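Local coordinates for protein L-amino acid deaminase (Proteus vulgaris, PDB 5I39) that probably catalyses the FAD-dependent oxidative deamination of L-amino acids as a membrane-bound flavoenzyme, at residues A[77-82]-A[188-193]; A[113-118]-A[287-292]; A[55-60]-A[200-205]. One frame throughout, in Å; residues are numbered along the deposited sequence.

Interaction 1 of 3, residues A[77-82]-A[188-193]. With FAD (flavin-adenine dinucleotide), chain B.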
loop_
_atom_site.group_PDB
_atom_site.type_symbol
_atom_site.label_atom_id
_atom_site.label_comp_id
_atom_site.label_asym_id
_atom_site.label_seq_id
_atom_site.Cartn_x
_atom_site.Cartn_y
_atom_site.Cartn_z
ATOM N N SER A 77 6.568 -3.452 -3.900
ATOM C CA SER A 77 6.484 -4.686 -4.686
ATOM C C SER A 77 6.557 -5.945 -3.821
ATOM O O SER A 77 6.840 -7.019 -4.346
ATOM C CB SER A 77 7.590 -4.720 -5.746
ATOM O OG SER A 77 8.871 -4.712 -5.144
ATOM N N ARG A 78 6.262 -5.819 -2.522
ATOM C CA ARG A 78 6.441 -6.923 -1.568
ATOM C C ARG A 78 5.213 -7.186 -0.692
ATOM O O ARG A 78 5.262 -7.993 0.240
ATOM C CB ARG A 78 7.676 -6.652 -0.697
ATOM C CG ARG A 78 8.962 -6.537 -1.503
ATOM C CD ARG A 78 10.180 -6.187 -0.656
ATOM N NE ARG A 78 10.779 -7.367 -0.035
ATOM C CZ ARG A 78 11.493 -8.299 -0.674
ATOM N NH1 ARG A 78 11.717 -8.224 -1.986
ATOM N NH2 ARG A 78 11.981 -9.330 0.008
ATOM N N PHE A 79 4.102 -6.548 -1.026
ATOM C CA PHE A 79 2.925 -6.534 -0.172
ATOM C C PHE A 79 2.033 -7.768 -0.350
ATOM O O PHE A 79 2.167 -8.513 -1.309
ATOM C CB PHE A 79 2.151 -5.230 -0.396
ATOM C CG PHE A 79 1.773 -4.987 -1.827
ATOM C CD1 PHE A 79 0.687 -5.638 -2.378
ATOM C CD2 PHE A 79 2.496 -4.104 -2.626
ATOM C CE1 PHE A 79 0.320 -5.430 -3.691
ATOM C CE2 PHE A 79 2.130 -3.886 -3.945
ATOM C CZ PHE A 79 1.035 -4.542 -4.473
ATOM N N TYR A 80 1.108 -7.955 0.584
ATOM C CA TYR A 80 0.176 -9.086 0.564
ATOM C C TYR A 80 -0.871 -8.911 -0.527
ATOM O O TYR A 80 -1.172 -9.858 -1.251
ATOM C CB TYR A 80 -0.507 -9.256 1.918
ATOM C CG TYR A 80 -1.586 -10.320 1.974
ATOM C CD1 TYR A 80 -1.393 -11.591 1.429
ATOM C CD2 TYR A 80 -2.808 -10.057 2.591
ATOM C CE1 TYR A 80 -2.385 -12.561 1.497
ATOM C CE2 TYR A 80 -3.800 -11.024 2.673
ATOM C CZ TYR A 80 -3.581 -12.277 2.123
ATOM O OH TYR A 80 -4.542 -13.252 2.196
ATOM N N GLY A 81 -1.439 -7.709 -0.605
ATOM C CA GLY A 81 -2.259 -7.298 -1.745
ATOM C C GLY A 81 -3.737 -7.085 -1.541
ATOM O O GLY A 81 -4.494 -7.195 -2.500
ATOM N N GLN A 82 -4.150 -6.744 -0.324
ATOM C CA GLN A 82 -5.559 -6.456 -0.064
ATOM C C GLN A 82 -5.778 -4.971 0.207
ATOM O O GLN A 82 -4.971 -4.315 0.874
ATOM C CB GLN A 82 -6.106 -7.318 1.077
ATOM C CG GLN A 82 -5.510 -7.069 2.453
ATOM C CD GLN A 82 -6.000 -8.074 3.481
ATOM O OE1 GLN A 82 -7.050 -8.702 3.306
ATOM N NE2 GLN A 82 -5.251 -8.227 4.565
ATOM N N VAL A 188 2.948 -6.487 -10.229
ATOM C CA VAL A 188 2.428 -5.634 -11.301
ATOM C C VAL A 188 2.050 -4.209 -10.883
ATOM O O VAL A 188 2.450 -3.262 -11.553
ATOM C CB VAL A 188 1.196 -6.285 -11.979
ATOM C CG1 VAL A 188 0.679 -5.419 -13.122
ATOM C CG2 VAL A 188 1.533 -7.674 -12.497
ATOM N N ALA A 189 1.262 -4.052 -9.820
ATOM C CA ALA A 189 0.518 -2.801 -9.598
ATOM C C ALA A 189 1.376 -1.535 -9.610
ATOM O O ALA A 189 1.093 -0.602 -10.357
ATOM C CB ALA A 189 -0.287 -2.883 -8.313
ATOM N N THR A 190 2.415 -1.495 -8.787
ATOM C CA THR A 190 3.214 -0.272 -8.679
ATOM C C THR A 190 4.031 -0.032 -9.947
ATOM O O THR A 190 4.299 1.113 -10.305
ATOM C CB THR A 190 4.104 -0.291 -7.431
ATOM O OG1 THR A 190 3.274 -0.553 -6.299
ATOM C CG2 THR A 190 4.810 1.048 -7.230
ATOM N N PHE A 191 4.399 -1.107 -10.634
ATOM C CA PHE A 191 5.146 -0.999 -11.890
ATOM C C PHE A 191 4.290 -0.357 -12.976
ATOM O O PHE A 191 4.765 0.512 -13.706
ATOM C CB PHE A 191 5.683 -2.366 -12.312
ATOM C CG PHE A 191 6.572 -2.988 -11.270
ATOM C CD1 PHE A 191 7.892 -2.568 -11.121
ATOM C CD2 PHE A 191 6.074 -3.946 -10.394
ATOM C CE1 PHE A 191 8.703 -3.116 -10.137
ATOM C CE2 PHE A 191 6.877 -4.492 -9.408
ATOM C CZ PHE A 191 8.193 -4.082 -9.282
ATOM N N VAL A 192 3.026 -0.757 -13.065
ATOM C CA VAL A 192 2.092 -0.102 -13.982
ATOM C C VAL A 192 1.950 1.386 -13.627
ATOM O O VAL A 192 1.960 2.240 -14.511
ATOM C CB VAL A 192 0.729 -0.831 -14.001
ATOM C CG1 VAL A 192 -0.336 -0.027 -14.737
ATOM C CG2 VAL A 192 0.889 -2.196 -14.663
HETATM N N MSE A 193 1.849 1.697 -12.339
HETATM C CA MSE A 193 1.713 3.098 -11.921
HETATM C C MSE A 193 2.954 3.900 -12.251
HETATM O O MSE A 193 2.844 5.056 -12.654
HETATM C CB MSE A 193 1.383 3.238 -10.436
HETATM C CG MSE A 193 0.062 2.608 -9.988
HETATM SE SE MSE A 193 -1.456 2.980 -11.185
HETATM C CE MSE A 193 -1.362 4.936 -11.325
HETATM P PA FAD B . 8.461 2.023 -0.528
HETATM O O1A FAD B . 9.403 1.207 0.365
HETATM O O2A FAD B . 7.716 1.200 -1.562
HETATM O O5B FAD B . 9.244 3.137 -1.349
HETATM C C5B FAD B . 10.112 4.082 -0.739
HETATM C C4B FAD B . 11.245 4.292 -1.726
HETATM O O4B FAD B . 12.080 5.366 -1.249
HETATM C C3B FAD B . 12.136 3.054 -1.846
HETATM O O3B FAD B . 12.108 2.569 -3.188
HETATM C C2B FAD B . 13.506 3.578 -1.391
HETATM O O2B FAD B . 14.613 2.957 -2.072
HETATM C C1B FAD B . 13.398 5.068 -1.655
HETATM N N9A FAD B . 14.283 5.922 -0.856
HETATM C C8A FAD B . 14.426 5.909 0.454
HETATM N N7A FAD B . 15.276 6.867 0.878
HETATM C C5A FAD B . 15.671 7.484 -0.228
HETATM C C6A FAD B . 16.574 8.589 -0.534
HETATM N N6A FAD B . 17.237 9.223 0.455
HETATM N N1A FAD B . 16.726 8.964 -1.819
HETATM C C2A FAD B . 16.058 8.359 -2.810
HETATM N N3A FAD B . 15.230 7.326 -2.615
HETATM C C4A FAD B . 15.016 6.882 -1.370
HETATM N N1 FAD B . -0.542 -2.283 2.069
HETATM C C2 FAD B . -1.790 -2.518 1.652
HETATM O O2 FAD B . -2.502 -1.539 1.365
HETATM N N3 FAD B . -2.266 -3.783 1.552
HETATM C C4 FAD B . -1.568 -4.878 1.874
HETATM O O4 FAD B . -2.045 -5.996 1.740
HETATM C C4X FAD B . -0.193 -4.708 2.364
HETATM N N5 FAD B . 0.590 -5.743 2.772
HETATM C C5X FAD B . 1.885 -5.536 3.034
HETATM C C6 FAD B . 2.762 -6.604 3.241
HETATM C C7 FAD B . 4.123 -6.410 3.455
HETATM C C7M FAD B . 5.056 -7.588 3.623
HETATM C C8 FAD B . 4.664 -5.043 3.484
HETATM C C8M FAD B . 6.138 -4.776 3.676
HETATM C C9 FAD B . 3.786 -3.974 3.300
HETATM C C9A FAD B . 2.426 -4.165 3.083
HETATM N N10 FAD B . 1.548 -3.090 2.900
HETATM C C10 FAD B . 0.258 -3.306 2.421
HETATM C "C1'" FAD B . 2.003 -1.720 3.019
HETATM C "C2'" FAD B . 2.447 -1.109 1.736
HETATM O "O2'" FAD B . 3.195 -2.073 1.001
HETATM C "C3'" FAD B . 3.289 0.112 2.089
HETATM O "O3'" FAD B . 2.602 0.971 3.037
HETATM C "C4'" FAD B . 3.642 0.958 0.888
HETATM O "O4'" FAD B . 4.200 0.133 -0.152
HETATM C "C5'" FAD B . 4.644 2.024 1.292
HETATM O "O5'" FAD B . 4.973 2.742 0.102
HETATM P P FAD B . 6.203 3.795 0.146
HETATM O O1P FAD B . 6.267 4.435 -1.208
HETATM O O2P FAD B . 6.089 4.651 1.389
HETATM O O3P FAD B . 7.486 2.847 0.452
#
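Ser77 packs on Phe191, and Phe79 on Ala189 and Thr190, where a flavin-binding loop of this Rossmann-type FAD oxidoreductase lies against the first turn of helix 189-199. Between 77-82 and 188-193 themselves the contacts are of van der Waals type. Ser77 offers its methylene: CB stands 3.6 Å from CZ of Phe191, approaching the far end of that ring, while its hydroxyl is held by Ala72 O within the loop. The Phe79 ring meets the helix with its edge: CZ is 4.4 Å from Ala189 CB and CE2 is 4.2 Å from Thr190 OG1, both partners lying near the ring plane. With CG set between the backbone N and the carbonyl carbon (chi1 56°), this ring reaches the helix although its own CB is pressed on the cofactor, 3.5 Å from FAD C5X. Phe184 meets the same ring steeply, and Met377 of helix 376-392 touches Phe79, Ala189 and Thr190.

Polar bonds tie the loop to its surroundings. Thr190 OG1 is hydrogen-bonded to Ser76 O, and Ser76 OG is hydrogen-bonded to FAD, so the helix is linked to the cofactor through Ser76, the neighbour of Ser77 in the same loop. At the flavin itself the main chain does the work. FAD O4 is gripped by two amides, which would tend to draw electron density from the ring system: Gly81 N at 3.0 Å and Gln82 N, also at 3.0 Å, with an N-H...O angle of 163°. Beside them, FAD N3 donates to Gln82 O over 2.8 Å in a nearly straight bond of 169°.

Interaction 2 of 3, residues A[113-118]-A[287-292]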
loop_
_atom_site.group_PDB
_atom_site.type_symbol
_atom_site.label_atom_id
_atom_site.label_comp_id
_atom_site.label_asym_id
_atom_site.label_seq_id
_atom_site.Cartn_x
_atom_site.Cartn_y
_atom_site.Cartn_z
ATOM N N ASP A 113 -4.120 -2.755 -17.332
ATOM C CA ASP A 113 -4.523 -3.510 -16.150
ATOM C C ASP A 113 -3.462 -3.395 -15.049
ATOM O O ASP A 113 -2.337 -3.858 -15.208
ATOM C CB ASP A 113 -4.745 -4.973 -16.548
ATOM C CG ASP A 113 -5.393 -5.813 -15.459
ATOM O OD1 ASP A 113 -5.717 -5.300 -14.359
ATOM O OD2 ASP A 113 -5.581 -7.024 -15.723
ATOM N N THR A 114 -3.845 -2.803 -13.921
ATOM C CA THR A 114 -2.970 -2.713 -12.751
ATOM C C THR A 114 -2.955 -4.002 -11.926
ATOM O O THR A 114 -2.152 -4.115 -11.002
ATOM C CB THR A 114 -3.422 -1.583 -11.806
ATOM O OG1 THR A 114 -4.725 -1.887 -11.286
ATOM C CG2 THR A 114 -3.429 -0.236 -12.520
ATOM N N THR A 115 -3.853 -4.934 -12.275
ATOM C CA THR A 115 -4.292 -6.111 -11.492
ATOM C C THR A 115 -5.323 -5.790 -10.412
ATOM O O THR A 115 -5.797 -6.713 -9.749
ATOM C CB THR A 115 -3.171 -7.005 -10.900
ATOM O OG1 THR A 115 -2.504 -6.344 -9.818
ATOM C CG2 THR A 115 -2.194 -7.431 -11.972
ATOM N N TYR A 116 -5.719 -4.526 -10.249
ATOM C CA TYR A 116 -6.738 -4.227 -9.250
ATOM C C TYR A 116 -8.042 -4.927 -9.614
ATOM O O TYR A 116 -8.489 -4.862 -10.769
ATOM C CB TYR A 116 -7.007 -2.737 -9.071
ATOM C CG TYR A 116 -7.875 -2.486 -7.851
ATOM C CD1 TYR A 116 -7.327 -2.539 -6.575
ATOM C CD2 TYR A 116 -9.244 -2.249 -7.964
ATOM C CE1 TYR A 116 -8.101 -2.344 -5.440
ATOM C CE2 TYR A 116 -10.030 -2.048 -6.835
ATOM C CZ TYR A 116 -9.452 -2.089 -5.577
ATOM O OH TYR A 116 -10.198 -1.870 -4.443
ATOM N N ARG A 117 -8.632 -5.589 -8.621
ATOM C CA ARG A 117 -9.930 -6.238 -8.755
ATOM C C ARG A 117 -10.759 -5.932 -7.526
ATOM O O ARG A 117 -10.231 -5.877 -6.414
ATOM C CB ARG A 117 -9.775 -7.759 -8.852
ATOM C CG ARG A 117 -8.950 -8.254 -10.030
ATOM C CD ARG A 117 -9.687 -8.110 -11.349
ATOM N NE ARG A 117 -8.900 -8.634 -12.468
ATOM C CZ ARG A 117 -7.963 -7.964 -13.143
ATOM N NH1 ARG A 117 -7.672 -6.699 -12.849
ATOM N NH2 ARG A 117 -7.320 -8.565 -14.139
ATOM N N THR A 118 -12.059 -5.747 -7.729
ATOM C CA THR A 118 -13.010 -5.746 -6.623
ATOM C C THR A 118 -13.378 -7.207 -6.394
ATOM O O THR A 118 -14.019 -7.840 -7.234
ATOM C CB THR A 118 -14.220 -4.859 -6.930
ATOM O OG1 THR A 118 -13.774 -3.504 -7.039
ATOM C CG2 THR A 118 -15.237 -4.920 -5.815
ATOM N N GLU A 287 -6.685 -14.621 -3.875
ATOM C CA GLU A 287 -6.468 -14.948 -5.278
ATOM C C GLU A 287 -5.936 -13.734 -6.032
ATOM O O GLU A 287 -6.495 -12.642 -5.945
ATOM C CB GLU A 287 -7.752 -15.431 -5.940
ATOM C CG GLU A 287 -7.477 -16.061 -7.298
ATOM C CD GLU A 287 -8.716 -16.488 -8.048
ATOM O OE1 GLU A 287 -9.828 -16.063 -7.685
ATOM O OE2 GLU A 287 -8.558 -17.246 -9.026
ATOM N N GLN A 288 -4.855 -13.950 -6.777
ATOM C CA GLN A 288 -4.283 -12.938 -7.659
ATOM C C GLN A 288 -5.013 -12.919 -9.000
ATOM O O GLN A 288 -5.803 -13.810 -9.307
ATOM C CB GLN A 288 -2.799 -13.218 -7.882
ATOM C CG GLN A 288 -1.973 -13.196 -6.612
ATOM C CD GLN A 288 -0.598 -12.598 -6.844
ATOM O OE1 GLN A 288 0.179 -13.068 -7.678
ATOM N NE2 GLN A 288 -0.297 -11.555 -6.132
ATOM N N ALA A 289 -4.729 -11.903 -9.809
ATOM C CA ALA A 289 -5.436 -11.709 -11.075
ATOM C C ALA A 289 -5.197 -12.835 -12.081
ATOM O O ALA A 289 -6.028 -13.059 -12.959
ATOM C CB ALA A 289 -5.073 -10.362 -11.683
ATOM N N ASP A 290 -4.074 -13.541 -11.936
ATOM C CA ASP A 290 -3.742 -14.687 -12.793
ATOM C C ASP A 290 -4.120 -16.053 -12.210
ATOM O O ASP A 290 -3.752 -17.076 -12.776
ATOM C CB ASP A 290 -2.244 -14.660 -13.153
ATOM C CG ASP A 290 -1.329 -14.887 -11.953
ATOM O OD1 ASP A 290 -1.818 -14.929 -10.802
ATOM O OD2 ASP A 290 -0.107 -15.015 -12.170
ATOM N N GLY A 291 -4.825 -16.078 -11.079
ATOM C CA GLY A 291 -5.250 -17.333 -10.457
ATOM C C GLY A 291 -4.255 -17.973 -9.506
ATOM O O GLY A 291 -4.561 -19.005 -8.918
ATOM N N THR A 292 -3.069 -17.387 -9.346
ATOM C CA THR A 292 -2.172 -17.771 -8.257
ATOM C C THR A 292 -2.762 -17.235 -6.948
ATOM O O THR A 292 -3.699 -16.430 -6.966
ATOM C CB THR A 292 -0.738 -17.245 -8.472
ATOM O OG1 THR A 292 -0.743 -15.817 -8.560
ATOM C CG2 THR A 292 -0.125 -17.837 -9.745
HETATM O O HOH W 1 -7.277 -11.303 -14.967
#
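Asp113 OD1 is gripped by both residues that pack on Ala289: Thr115 N reaches it at 2.8 Å from above the carboxylate plane (57° out of it), closing an Asx turn, and Arg117 NH1 lies 2.8 Å from it on the syn side. The NH1 bond is almost straight, at 178°. Arg117 NH2 takes the syn lone pair of Asp113 OD2 at 2.8 Å, which makes the salt bridge end-on, one nitrogen to each oxygen. NH1 of Arg117 has a second acceptor in Tyr116 O, 2.9 Å away. A bend of the arginine chain at chi2 (-73°) folds the guanidinium back over its own segment.

Locked this way, the guanidinium presents a face to Ala289, the second residue of a type I turn from Gln288 to Gly291 that joins strands 283-287 and 293-295. Ala289 CB sits over that face toward its rim, 3.8 Å from Arg117 NH2, and also packs 3.9 Å from Thr115 CB. The edge of the same group holds a water in plane: it accepts from Arg117 NH2 and donates to Ala289 O, at 2.9 Å each. A further bridge runs through Asp185, which is hydrogen-bonded through its N to Thr115 OG1 and through its OD2 to Ala289 N.

The contact thus joins the start of strand 117-123 to a hairpin turn of the same large sheet. Its chemistry is divided by direction: NH1 and NH2 of Arg117 turn their N-H bonds in the guanidinium plane to carboxylate, carbonyl and water, leaving the methyl to lie on a flat cationic surface whose charge Asp113 probably balances in large part.

Interaction 3 of 3, residues A[55-60]-A[200-205]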
loop_
_atom_site.group_PDB
_atom_site.type_symbol
_atom_site.label_atom_id
_atom_site.label_comp_id
_atom_site.label_asym_id
_atom_site.label_seq_id
_atom_site.Cartn_x
_atom_site.Cartn_y
_atom_site.Cartn_z
ATOM N N ASN A 55 -0.350 13.032 -9.010
ATOM C CA ASN A 55 -1.296 14.041 -8.560
ATOM C C ASN A 55 -0.782 15.465 -8.821
ATOM O O ASN A 55 -1.530 16.330 -9.274
ATOM C CB ASN A 55 -1.598 13.823 -7.079
ATOM C CG ASN A 55 -2.767 14.654 -6.588
ATOM O OD1 ASN A 55 -2.615 15.834 -6.299
ATOM N ND2 ASN A 55 -3.936 14.036 -6.478
ATOM N N LEU A 56 0.502 15.686 -8.560
ATOM C CA LEU A 56 1.110 16.997 -8.786
ATOM C C LEU A 56 1.191 17.387 -10.263
ATOM O O LEU A 56 0.939 18.543 -10.605
ATOM C CB LEU A 56 2.491 17.037 -8.145
ATOM C CG LEU A 56 2.459 17.011 -6.616
ATOM C CD1 LEU A 56 3.817 16.604 -6.074
ATOM C CD2 LEU A 56 2.039 18.356 -6.037
ATOM N N VAL A 57 1.518 16.438 -11.138
ATOM C CA VAL A 57 1.563 16.725 -12.575
ATOM C C VAL A 57 0.172 17.108 -13.097
ATOM O O VAL A 57 0.048 17.995 -13.941
ATOM C CB VAL A 57 2.175 15.557 -13.379
ATOM C CG1 VAL A 57 1.963 15.730 -14.879
ATOM C CG2 VAL A 57 3.658 15.437 -13.075
ATOM N N GLU A 58 -0.875 16.479 -12.575
ATOM C CA GLU A 58 -2.242 16.863 -12.938
ATOM C C GLU A 58 -2.585 18.308 -12.571
ATOM O O GLU A 58 -3.446 18.911 -13.201
ATOM C CB GLU A 58 -3.246 15.927 -12.287
ATOM C CG GLU A 58 -3.225 14.535 -12.885
ATOM C CD GLU A 58 -4.053 13.537 -12.111
ATOM O OE1 GLU A 58 -4.449 13.829 -10.962
ATOM O OE2 GLU A 58 -4.300 12.442 -12.658
ATOM N N ARG A 59 -1.909 18.847 -11.552
ATOM C CA ARG A 59 -2.044 20.248 -11.150
ATOM C C ARG A 59 -1.148 21.218 -11.936
ATOM O O ARG A 59 -1.112 22.408 -11.627
ATOM C CB ARG A 59 -1.763 20.383 -9.653
ATOM C CG ARG A 59 -2.660 19.523 -8.792
ATOM C CD ARG A 59 -2.406 19.760 -7.319
ATOM N NE ARG A 59 -2.995 18.692 -6.508
ATOM C CZ ARG A 59 -3.564 18.828 -5.306
ATOM N NH1 ARG A 59 -3.686 20.015 -4.705
ATOM N NH2 ARG A 59 -4.034 17.747 -4.694
ATOM N N GLY A 60 -0.437 20.722 -12.947
ATOM C CA GLY A 60 0.371 21.560 -13.831
ATOM C C GLY A 60 1.815 21.759 -13.405
ATOM O O GLY A 60 2.503 22.615 -13.957
HETATM N N MSE A 200 3.056 10.331 -18.129
HETATM C CA MSE A 200 2.511 11.650 -17.778
HETATM C C MSE A 200 3.571 12.728 -17.651
HETATM O O MSE A 200 3.233 13.895 -17.454
HETATM C CB MSE A 200 1.721 11.564 -16.467
HETATM C CG MSE A 200 0.502 10.637 -16.508
HETATM SE SE MSE A 200 -0.825 11.177 -17.848
HETATM C CE MSE A 200 -0.253 9.986 -19.301
ATOM N N GLY A 201 4.848 12.366 -17.764
ATOM C CA GLY A 201 5.947 13.332 -17.770
ATOM C C GLY A 201 6.715 13.425 -16.464
ATOM O O GLY A 201 7.623 14.246 -16.351
ATOM N N VAL A 202 6.379 12.592 -15.480
ATOM C CA VAL A 202 7.198 12.505 -14.273
ATOM C C VAL A 202 8.532 11.893 -14.690
ATOM O O VAL A 202 8.555 10.866 -15.361
ATOM C CB VAL A 202 6.561 11.622 -13.180
ATOM C CG1 VAL A 202 7.459 11.571 -11.949
ATOM C CG2 VAL A 202 5.180 12.136 -12.799
ATOM N N ARG A 203 9.638 12.530 -14.320
ATOM C CA ARG A 203 10.958 11.973 -14.603
ATOM C C ARG A 203 11.491 11.329 -13.332
ATOM O O ARG A 203 11.448 11.936 -12.263
ATOM C CB ARG A 203 11.880 13.046 -15.173
ATOM C CG ARG A 203 11.396 13.498 -16.546
ATOM C CD ARG A 203 12.362 14.432 -17.244
ATOM N NE ARG A 203 12.371 15.764 -16.649
ATOM C CZ ARG A 203 13.156 16.766 -17.050
ATOM N NH1 ARG A 203 14.020 16.599 -18.050
ATOM N NH2 ARG A 203 13.083 17.945 -16.440
ATOM N N ILE A 204 11.936 10.079 -13.456
ATOM C CA ILE A 204 12.293 9.250 -12.307
ATOM C C ILE A 204 13.723 8.767 -12.481
ATOM O O ILE A 204 14.016 8.003 -13.405
ATOM C CB ILE A 204 11.353 8.031 -12.150
ATOM C CG1 ILE A 204 9.887 8.488 -12.142
ATOM C CG2 ILE A 204 11.698 7.272 -10.869
ATOM C CD1 ILE A 204 8.856 7.378 -12.030
ATOM N N TYR A 205 14.603 9.198 -11.584
ATOM C CA TYR A 205 16.026 8.863 -11.666
ATOM C C TYR A 205 16.378 7.826 -10.616
ATOM O O TYR A 205 16.265 8.076 -9.417
ATOM C CB TYR A 205 16.880 10.131 -11.566
ATOM C CG TYR A 205 16.561 11.023 -12.730
ATOM C CD1 TYR A 205 17.196 10.855 -13.961
ATOM C CD2 TYR A 205 15.547 11.972 -12.642
ATOM C CE1 TYR A 205 16.860 11.635 -15.054
ATOM C CE2 TYR A 205 15.196 12.751 -13.730
ATOM C CZ TYR A 205 15.856 12.582 -14.933
ATOM O OH TYR A 205 15.504 13.369 -16.005
#
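Val57 and Val202 cross obliquely and meet by one methyl each, CG2 of Val57 lying 3.6 Å from CG2 of Val202. The two side chains stand differently to the opposing backbone. Val57, on the last turn of helix 47-58, points its CB toward the other segment, and its two branches divide the work. Having CG1 anti to the backbone N (chi1 168°) turns that methyl to the end of the neighbouring helix, where it rests 3.4 Å from Met200 O, and leaves CG2 for the valine. The CB of Val202 points neither at the helix nor away from it but past it, and CG2, the branch anti to the carbonyl carbon, does the touching. Met200, a selenomethionine, also starts toward Val57, with its CB 4.5 Å from Val57 CG1, but its chain then leads away, so its carbonyl and CB rather than its selenium make the contact.

Each segment includes the close of a helix, by a Schellman motif. Gly60 N bonds back to Val57 O at 2.9 Å, and Gly60 has a positive phi of 91°. Gly201 ends helix 189-199 in the same manner at phi 103°, and the chain then turns through Val202 into strand 203-205. On the other side of the first helix, Arg59 grips one atom side-on: its NE and its NH2 each lie 2.9 Å from Asn55 OD1, and NH2 also pairs with Asp389.

Strand 203-205 forms the edge of the six-stranded Rossmann-type sheet beside strand 63-66, whose Val63 touches Val57 and whose Ile65 touches Val202. Between the segments, methyl groups meet one another and a carbonyl oxygen, a contact of shape without directional bonds; the strand is held separately, by backbone hydrogen bonds of Arg203 to Val63 and Ile65.

From the N terminus, 55-60 comes first; interaction 3 closes on it only at 200-205, enclosing the whole loop of interaction 1, which opens at 77-82 and returns at 188-193. Interaction 2 begins at 113-118, inside both loops, but ends at 287-292, beyond them, and so crosses each. Interactions 1 and 2 touch: Ala189 CB lies 3.5 Å from Thr114 O, and Val188 packs on Thr115. Helix 189-199 leads from interaction 1 to interaction 3; the centres of the two contacts are about 20 Å apart. Together they tie the flavin loop to that helix, the end of helix 47-58 to the turn leading into edge strand 203-205 of the Rossmann-type sheet, and strand 117-123 to a hairpin of the large mixed sheet.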